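Local coordinates for protein WipB (Legionella pneumophila, PDB 5NNY) that is a translocated Legionella effector whose phosphatase domain, the part crystallised here, acts as a serine/threonine phosphatase and which targets the host lysosomal nutrient-sensing machinery, at residues D5-L11 with L90-D96; A13-L19 with F107-L112; G95-D100 with S127-F133. All blocks are in the same frame, centred on the assembly; numbering follows the deposited sequence.

Contact 1. Residues D5-L11 with L90-D96; sequences DISMGDL and LIRLIGD
Two neighbouring parallel strands of the central sheet, 6-8 and 90-93, meet here, and the loops that follow them bring D10 up to D96. I6 N donates to L90 O, R92 N to I6 O, M8 N to R92 O and I94 N to M8 O. The M8 N to R92 O bond, 2.8 Å long, is almost straight. M8, I91 and L93 share one face of the sheet. M8 is extended beyond CG and lies alongside I91, with CE 3.7 Å from I91 CG2. R92 is on the other face, together with S7. Its NH1 binds D5 OD2 at 2.8 Å. The oxygen lies in the guanidinium plane, but the nitrogen sits well above the carboxylate plane. L90 CD2 covers one guanidinium face, and E123 holds NE by a second salt bridge. Water 1 joins D5 OD1 to L90 N, and water 2 joins G9 O to G95 N. Beyond the strands, the D10 and D96 carboxylates stack with planes 24° apart. D10 OD1 is 3.3 Å from D96 OD2, without a bond. GDLH from G9 fits the GDxH motif of calcineurin-like phosphoesterases; D10 and D96 probably occupy the places of metal-binding aspartates in relatives.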
# COMPACT_ATOMS: atom_id res chain seq x y z
N ASP A 5 1.93 -17.58 6.65
CA ASP A 5 1.91 -16.15 6.42
C ASP A 5 0.51 -15.71 6.01
O ASP A 5 -0.23 -16.45 5.35
CB ASP A 5 2.91 -15.76 5.32
CG ASP A 5 4.37 -15.93 5.73
OD1 ASP A 5 4.69 -15.86 6.94
OD2 ASP A 5 5.22 -16.11 4.83
N ILE A 6 0.13 -14.50 6.42
CA ILE A 6 -1.10 -13.87 5.96
C ILE A 6 -0.75 -13.11 4.70
O ILE A 6 0.16 -12.28 4.71
CB ILE A 6 -1.69 -12.91 7.01
CG1 ILE A 6 -1.66 -13.52 8.40
CG2 ILE A 6 -3.13 -12.54 6.65
CD1 ILE A 6 -2.36 -14.83 8.47
N SER A 7 -1.43 -13.41 3.61
CA SER A 7 -1.35 -12.60 2.41
C SER A 7 -2.74 -12.07 2.13
O SER A 7 -3.67 -12.85 1.91
CB SER A 7 -0.83 -13.42 1.23
OG SER A 7 0.53 -13.77 1.46
N MET A 8 -2.87 -10.74 2.13
CA MET A 8 -4.14 -10.08 1.89
C MET A 8 -4.24 -9.66 0.44
O MET A 8 -3.28 -9.14 -0.13
CB MET A 8 -4.27 -8.83 2.77
CG MET A 8 -4.15 -9.12 4.24
SD MET A 8 -4.86 -7.75 5.15
CE MET A 8 -4.58 -8.32 6.83
N GLY A 9 -5.42 -9.85 -0.14
CA GLY A 9 -5.68 -9.36 -1.47
C GLY A 9 -5.77 -7.84 -1.50
O GLY A 9 -5.43 -7.14 -0.55
N ASP A 10 -6.21 -7.33 -2.65
CA ASP A 10 -6.36 -5.89 -2.81
C ASP A 10 -7.51 -5.41 -1.93
O ASP A 10 -8.67 -5.77 -2.16
CB ASP A 10 -6.59 -5.53 -4.27
CG ASP A 10 -5.31 -5.61 -5.09
OD1 ASP A 10 -4.28 -5.05 -4.66
OD2 ASP A 10 -5.34 -6.26 -6.16
N LEU A 11 -7.19 -4.57 -0.94
CA LEU A 11 -8.19 -4.12 0.02
C LEU A 11 -9.09 -3.02 -0.52
O LEU A 11 -10.19 -2.81 0.03
CB LEU A 11 -7.50 -3.62 1.30
CG LEU A 11 -6.78 -4.71 2.08
CD1 LEU A 11 -5.81 -4.09 3.07
CD2 LEU A 11 -7.80 -5.60 2.80
N LEU A 90 3.56 -13.13 9.96
CA LEU A 90 3.81 -12.10 8.96
C LEU A 90 2.56 -11.80 8.15
O LEU A 90 1.87 -12.72 7.68
CB LEU A 90 4.95 -12.51 8.02
CG LEU A 90 5.19 -11.51 6.87
CD1 LEU A 90 5.69 -10.18 7.39
CD2 LEU A 90 6.18 -12.06 5.87
N ILE A 91 2.27 -10.51 7.97
CA ILE A 91 1.13 -10.02 7.20
C ILE A 91 1.68 -9.36 5.94
O ILE A 91 2.44 -8.39 6.04
CB ILE A 91 0.31 -8.99 8.00
CG1 ILE A 91 0.04 -9.51 9.42
CG2 ILE A 91 -0.97 -8.67 7.28
CD1 ILE A 91 -0.07 -8.40 10.45
N ARG A 92 1.30 -9.86 4.78
CA ARG A 92 1.67 -9.25 3.50
C ARG A 92 0.44 -8.62 2.88
O ARG A 92 -0.56 -9.31 2.64
CB ARG A 92 2.27 -10.27 2.53
CG ARG A 92 3.64 -10.78 2.87
CD ARG A 92 4.22 -11.61 1.71
NE ARG A 92 5.59 -12.04 2.01
CZ ARG A 92 5.88 -13.14 2.70
NH1 ARG A 92 4.89 -13.89 3.15
NH2 ARG A 92 7.14 -13.47 2.95
N LEU A 93 0.51 -7.32 2.62
CA LEU A 93 -0.54 -6.62 1.88
C LEU A 93 -0.15 -6.52 0.41
O LEU A 93 0.81 -5.83 0.06
CB LEU A 93 -0.76 -5.22 2.48
CG LEU A 93 -1.57 -5.09 3.79
CD1 LEU A 93 -0.98 -5.87 4.96
CD2 LEU A 93 -1.76 -3.60 4.17
N ILE A 94 -0.90 -7.21 -0.45
CA ILE A 94 -0.60 -7.18 -1.88
C ILE A 94 -0.89 -5.81 -2.48
O ILE A 94 -0.44 -5.50 -3.60
CB ILE A 94 -1.36 -8.33 -2.58
CG1 ILE A 94 -0.51 -8.98 -3.66
CG2 ILE A 94 -2.70 -7.87 -3.14
CD1 ILE A 94 0.41 -10.07 -3.14
N GLY A 95 -1.62 -4.95 -1.76
CA GLY A 95 -1.64 -3.55 -2.08
C GLY A 95 -3.05 -2.98 -2.05
O GLY A 95 -3.98 -3.56 -1.48
N ASP A 96 -3.17 -1.81 -2.69
CA ASP A 96 -4.42 -1.06 -2.76
C ASP A 96 -4.99 -0.81 -1.37
O ASP A 96 -6.21 -0.73 -1.19
CB ASP A 96 -5.44 -1.76 -3.65
CG ASP A 96 -5.03 -1.78 -5.11
OD1 ASP A 96 -3.97 -1.23 -5.45
OD2 ASP A 96 -5.78 -2.34 -5.93
O HOH W 1 4.04 -16.19 9.35
O HOH W 2 -3.50 -5.60 0.50

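Contact 2. Residues A13-L19 with F107-L112; sequences ANALLFL and FILKLL
The F18 ring is met obliquely by three side chains of helix 105-117. L111 CD1 lies 3.8 Å from F18 CD2, L112 CD2 lies 3.8 Å from F18 CE2, and I108 CG1 lies slightly farther off, 4.2 Å from F18 CD2. The F18 and L111 side chains lie alongside, pointing opposite ways, while L112 crosses the phenylalanine at about a right angle. F18 has CG anti to its N (chi1 -166°), which carries the ring out toward the other helix. The F107 ring turns from the contact and meets the ring of Y75, their planes about 30° apart. What F107 gives here is its CB, 3.5 Å from A15 CB. The small A15 side chain also touches I108 CG1 at 3.6 Å, and the CA atoms of A15 and I108 are 5.3 Å apart. I108 CD1 reaches the backbone of A13. L111 CD2 adds a looser contact with L19 CD1. The first helix is capped by N14, whose OD1 accepts from L17 N at 2.9 Å, with the N-H coming from above the amide plane. The short helical segments run in roughly the same direction, at 28°, with axes 9.9 Å apart. Each follows a strand of the parallel part of the sheet. Helix 32-42 packs against L19 and F107, helix 64-79 against L111, and helix 175-186 against L112.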
# COMPACT_ATOMS: atom_id res chain seq x y z
N ALA A 13 -8.77 0.04 -0.02
CA ALA A 13 -8.89 0.99 1.09
C ALA A 13 -10.10 0.70 1.98
O ALA A 13 -10.64 1.60 2.61
CB ALA A 13 -8.95 2.43 0.58
N ASN A 14 -10.52 -0.56 2.06
CA ASN A 14 -11.67 -0.94 2.89
C ASN A 14 -11.13 -1.26 4.27
O ASN A 14 -10.58 -2.34 4.51
CB ASN A 14 -12.41 -2.11 2.26
CG ASN A 14 -13.67 -2.52 3.04
OD1 ASN A 14 -13.81 -2.24 4.23
ND2 ASN A 14 -14.58 -3.21 2.36
N ALA A 15 -11.28 -0.30 5.21
CA ALA A 15 -10.67 -0.47 6.52
C ALA A 15 -11.39 -1.55 7.33
O ALA A 15 -10.76 -2.21 8.16
CB ALA A 15 -10.66 0.87 7.27
N LEU A 16 -12.68 -1.77 7.08
CA LEU A 16 -13.41 -2.81 7.81
C LEU A 16 -13.00 -4.19 7.33
O LEU A 16 -12.84 -5.12 8.14
CB LEU A 16 -14.92 -2.65 7.63
CG LEU A 16 -15.84 -3.71 8.26
CD1 LEU A 16 -15.66 -3.89 9.80
CD2 LEU A 16 -17.30 -3.40 7.93
N LEU A 17 -12.82 -4.35 6.02
CA LEU A 17 -12.27 -5.59 5.50
C LEU A 17 -10.90 -5.87 6.11
O LEU A 17 -10.65 -6.99 6.57
CB LEU A 17 -12.17 -5.51 3.97
CG LEU A 17 -11.46 -6.63 3.22
CD1 LEU A 17 -12.06 -8.02 3.50
CD2 LEU A 17 -11.44 -6.33 1.73
N PHE A 18 -10.03 -4.85 6.15
CA PHE A 18 -8.73 -4.96 6.82
C PHE A 18 -8.89 -5.41 8.27
O PHE A 18 -8.23 -6.35 8.72
CB PHE A 18 -7.99 -3.62 6.74
CG PHE A 18 -6.51 -3.69 7.09
CD1 PHE A 18 -5.77 -4.84 6.86
CD2 PHE A 18 -5.88 -2.60 7.64
CE1 PHE A 18 -4.42 -4.87 7.18
CE2 PHE A 18 -4.53 -2.63 7.96
CZ PHE A 18 -3.79 -3.78 7.74
N LEU A 19 -9.76 -4.73 9.03
CA LEU A 19 -10.03 -5.15 10.40
C LEU A 19 -10.49 -6.60 10.47
O LEU A 19 -10.03 -7.37 11.32
CB LEU A 19 -11.10 -4.24 11.03
CG LEU A 19 -11.29 -4.50 12.53
CD1 LEU A 19 -10.23 -3.77 13.32
CD2 LEU A 19 -12.66 -4.05 13.01
N PHE A 107 -8.51 5.90 8.04
CA PHE A 107 -8.88 4.72 8.82
C PHE A 107 -7.80 3.66 8.77
O PHE A 107 -7.39 3.12 9.80
CB PHE A 107 -10.21 4.15 8.32
CG PHE A 107 -11.43 5.01 8.64
CD1 PHE A 107 -11.40 5.94 9.68
CD2 PHE A 107 -12.60 4.82 7.94
CE1 PHE A 107 -12.54 6.70 9.99
CE2 PHE A 107 -13.75 5.55 8.25
CZ PHE A 107 -13.72 6.50 9.28
N ILE A 108 -7.29 3.36 7.57
CA ILE A 108 -6.27 2.33 7.43
C ILE A 108 -4.93 2.86 7.91
O ILE A 108 -4.11 2.10 8.44
CB ILE A 108 -6.22 1.82 5.97
CG1 ILE A 108 -7.38 0.83 5.77
CG2 ILE A 108 -4.87 1.17 5.63
CD1 ILE A 108 -7.35 0.02 4.52
N LEU A 109 -4.69 4.17 7.79
CA LEU A 109 -3.43 4.72 8.30
C LEU A 109 -3.32 4.53 9.81
O LEU A 109 -2.24 4.22 10.33
CB LEU A 109 -3.32 6.20 7.95
CG LEU A 109 -3.00 6.55 6.49
CD1 LEU A 109 -3.05 8.07 6.27
CD2 LEU A 109 -1.64 5.98 6.10
N LYS A 110 -4.43 4.72 10.54
CA LYS A 110 -4.41 4.53 11.98
C LYS A 110 -4.25 3.07 12.34
O LYS A 110 -3.63 2.74 13.35
CB LYS A 110 -5.70 5.07 12.62
CG LYS A 110 -5.80 6.59 12.61
CD LYS A 110 -4.54 7.25 13.17
CE LYS A 110 -4.68 7.61 14.65
NZ LYS A 110 -3.36 8.06 15.23
N LEU A 111 -4.82 2.18 11.52
CA LEU A 111 -4.66 0.74 11.75
C LEU A 111 -3.21 0.32 11.56
O LEU A 111 -2.66 -0.43 12.37
CB LEU A 111 -5.58 -0.07 10.83
CG LEU A 111 -7.01 -0.21 11.37
CD1 LEU A 111 -7.90 -0.82 10.32
CD2 LEU A 111 -7.05 -1.06 12.66
N LEU A 112 -2.59 0.78 10.47
CA LEU A 112 -1.17 0.51 10.26
C LEU A 112 -0.33 1.03 11.42
O LEU A 112 0.61 0.36 11.85
CB LEU A 112 -0.69 1.13 8.94
CG LEU A 112 -1.34 0.59 7.66
CD1 LEU A 112 -0.84 1.32 6.41
CD2 LEU A 112 -1.10 -0.94 7.54

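Contact 3. Residues G95-D100 with S127-F133; sequences GDELVD and SNHGIEF
Loop 95-100 has no regular structure and runs past the start of helix 128-138, with V99 CA 5.3 Å from H129 CA and positive phi at G95, D96 and V99. The H129 ring is bordered by D96, V99 and D100. D100 OD2 lies over one ring face, 3.3 Å from NE2, and the carboxylate and ring planes are 20° apart. The angle is poor for a bond, and D100 OD2 is instead bonded to H12 ND1. D96 OD1 approaches H129 CD2 at 3.1 Å. H129 ND1 points at V99 O, but the modelled separation is so short that its detail is doubtful. S127 is the N-cap of the helix. Its OG accepts from G130 N at 3.1 Å, takes a weak bond from D96 N, and is joined to E97 OE2 through water 3. E97 OE1 is bonded to Y186 OH. L98 CD1 makes a CH-pi contact over the F133 ring, 4.0 Å from its centroid. V99 CG2 packs on F133 CB, and V99 CG1 touches the E132 carboxylate, which Q156 NE2 also binds. The segments resemble GDxxDxG with one inserted residue, and GNHE, here SNHG, both active-site motifs in calcineurin-like relatives.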
# COMPACT_ATOMS: atom_id res chain seq x y z
N GLY A 95 -1.62 -4.95 -1.76
CA GLY A 95 -1.64 -3.55 -2.08
C GLY A 95 -3.05 -2.98 -2.05
O GLY A 95 -3.98 -3.56 -1.48
N ASP A 96 -3.17 -1.81 -2.69
CA ASP A 96 -4.42 -1.06 -2.76
C ASP A 96 -4.99 -0.81 -1.37
O ASP A 96 -6.21 -0.73 -1.19
CB ASP A 96 -5.44 -1.76 -3.65
CG ASP A 96 -5.03 -1.78 -5.11
OD1 ASP A 96 -3.97 -1.23 -5.45
OD2 ASP A 96 -5.78 -2.34 -5.93
N GLU A 97 -4.11 -0.69 -0.37
CA GLU A 97 -4.56 -0.40 0.98
C GLU A 97 -4.89 1.09 1.19
O GLU A 97 -5.57 1.44 2.17
CB GLU A 97 -3.52 -0.90 1.99
CG GLU A 97 -2.24 -0.07 2.11
CD GLU A 97 -1.41 0.00 0.85
OE1 GLU A 97 -0.81 1.07 0.59
OE2 GLU A 97 -1.35 -1.00 0.09
N LEU A 98 -4.46 1.94 0.25
CA LEU A 98 -4.71 3.38 0.29
C LEU A 98 -5.09 3.87 -1.11
O LEU A 98 -4.85 3.19 -2.11
CB LEU A 98 -3.48 4.15 0.79
CG LEU A 98 -2.94 3.88 2.20
CD1 LEU A 98 -1.58 4.57 2.40
CD2 LEU A 98 -3.93 4.35 3.27
N VAL A 99 -5.67 5.08 -1.18
CA VAL A 99 -6.00 5.77 -2.43
C VAL A 99 -6.88 4.90 -3.32
O VAL A 99 -6.47 4.50 -4.42
CB VAL A 99 -4.74 6.20 -3.20
CG1 VAL A 99 -5.09 7.22 -4.33
CG2 VAL A 99 -3.72 6.81 -2.26
N ASP A 100 -8.11 4.62 -2.88
CA ASP A 100 -8.93 3.66 -3.61
C ASP A 100 -10.39 3.91 -3.26
O ASP A 100 -10.74 4.99 -2.77
CB ASP A 100 -8.46 2.23 -3.31
CG ASP A 100 -8.70 1.26 -4.47
OD1 ASP A 100 -9.83 1.22 -5.01
OD2 ASP A 100 -7.75 0.52 -4.84
N SER A 127 2.14 -0.43 -5.06
CA SER A 127 1.07 -0.46 -6.04
C SER A 127 0.92 0.93 -6.65
O SER A 127 1.45 1.92 -6.13
CB SER A 127 -0.27 -0.92 -5.44
OG SER A 127 -0.80 -0.01 -4.47
N ASN A 128 0.17 0.98 -7.76
CA ASN A 128 -0.12 2.26 -8.38
C ASN A 128 -0.94 3.15 -7.45
O ASN A 128 -0.72 4.37 -7.40
CB ASN A 128 -0.84 2.06 -9.72
CG ASN A 128 -1.87 0.93 -9.69
OD1 ASN A 128 -1.53 -0.25 -9.52
ND2 ASN A 128 -3.14 1.28 -9.91
N HIS A 129 -1.86 2.56 -6.68
CA HIS A 129 -2.66 3.35 -5.74
C HIS A 129 -1.78 3.90 -4.62
O HIS A 129 -1.80 5.09 -4.31
CB HIS A 129 -3.81 2.51 -5.17
CG HIS A 129 -4.92 2.24 -6.14
ND1 HIS A 129 -5.97 3.10 -6.34
CD2 HIS A 129 -5.15 1.17 -6.95
CE1 HIS A 129 -6.80 2.59 -7.24
NE2 HIS A 129 -6.32 1.42 -7.62
N GLY A 130 -1.00 3.03 -4.02
CA GLY A 130 -0.13 3.44 -2.95
C GLY A 130 0.94 4.44 -3.35
O GLY A 130 1.29 5.32 -2.63
N ILE A 131 1.38 4.35 -4.58
CA ILE A 131 2.37 5.26 -5.09
C ILE A 131 1.84 6.73 -5.17
O ILE A 131 2.57 7.63 -5.10
CB ILE A 131 2.94 4.72 -6.41
CG1 ILE A 131 4.43 4.73 -6.40
CG2 ILE A 131 2.41 5.47 -7.57
CD1 ILE A 131 5.00 3.82 -7.44
N GLU A 132 0.54 6.92 -5.34
CA GLU A 132 -0.00 8.24 -5.33
C GLU A 132 0.12 8.83 -3.91
O GLU A 132 0.41 9.97 -3.75
CB GLU A 132 -1.44 8.22 -5.79
CG GLU A 132 -2.12 9.53 -5.61
CD GLU A 132 -3.48 9.62 -6.31
OE1 GLU A 132 -3.89 8.73 -7.01
OE2 GLU A 132 -4.14 10.62 -6.10
N PHE A 133 -0.13 8.02 -2.89
CA PHE A 133 0.06 8.50 -1.52
C PHE A 133 1.53 8.84 -1.26
O PHE A 133 1.84 9.88 -0.65
CB PHE A 133 -0.46 7.46 -0.52
CG PHE A 133 -0.36 7.89 0.92
CD1 PHE A 133 -1.19 8.89 1.41
CD2 PHE A 133 0.59 7.33 1.76
CE1 PHE A 133 -1.11 9.29 2.75
CE2 PHE A 133 0.68 7.71 3.10
CZ PHE A 133 -0.17 8.71 3.59
O HOH W 3 0.36 -0.86 -2.12

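Contacts 1 and 3 share G95 and D96, so the loop after strand 90-93 belongs to both, and their centres are about 13 Å apart. Contact 2 lies about 12 Å from contact 1 and about 13 Å from contact 3, centre to centre. D96 O and A13 N, 2.9 Å apart in a probable hydrogen bond, tie all three together. The helix pair also packs on the sheet, with F18 CE1 3.5 Å from M8 CE, and on the loop, with I108 CD1 3.3 Å from E97 O. D10, H12, D96, D100, N128 and H129 lie beyond the strand ends, consistent with the two-metal site of relatives. Contact 2 is the buried pairing of the helices that follow strands 6-8 and 90-93.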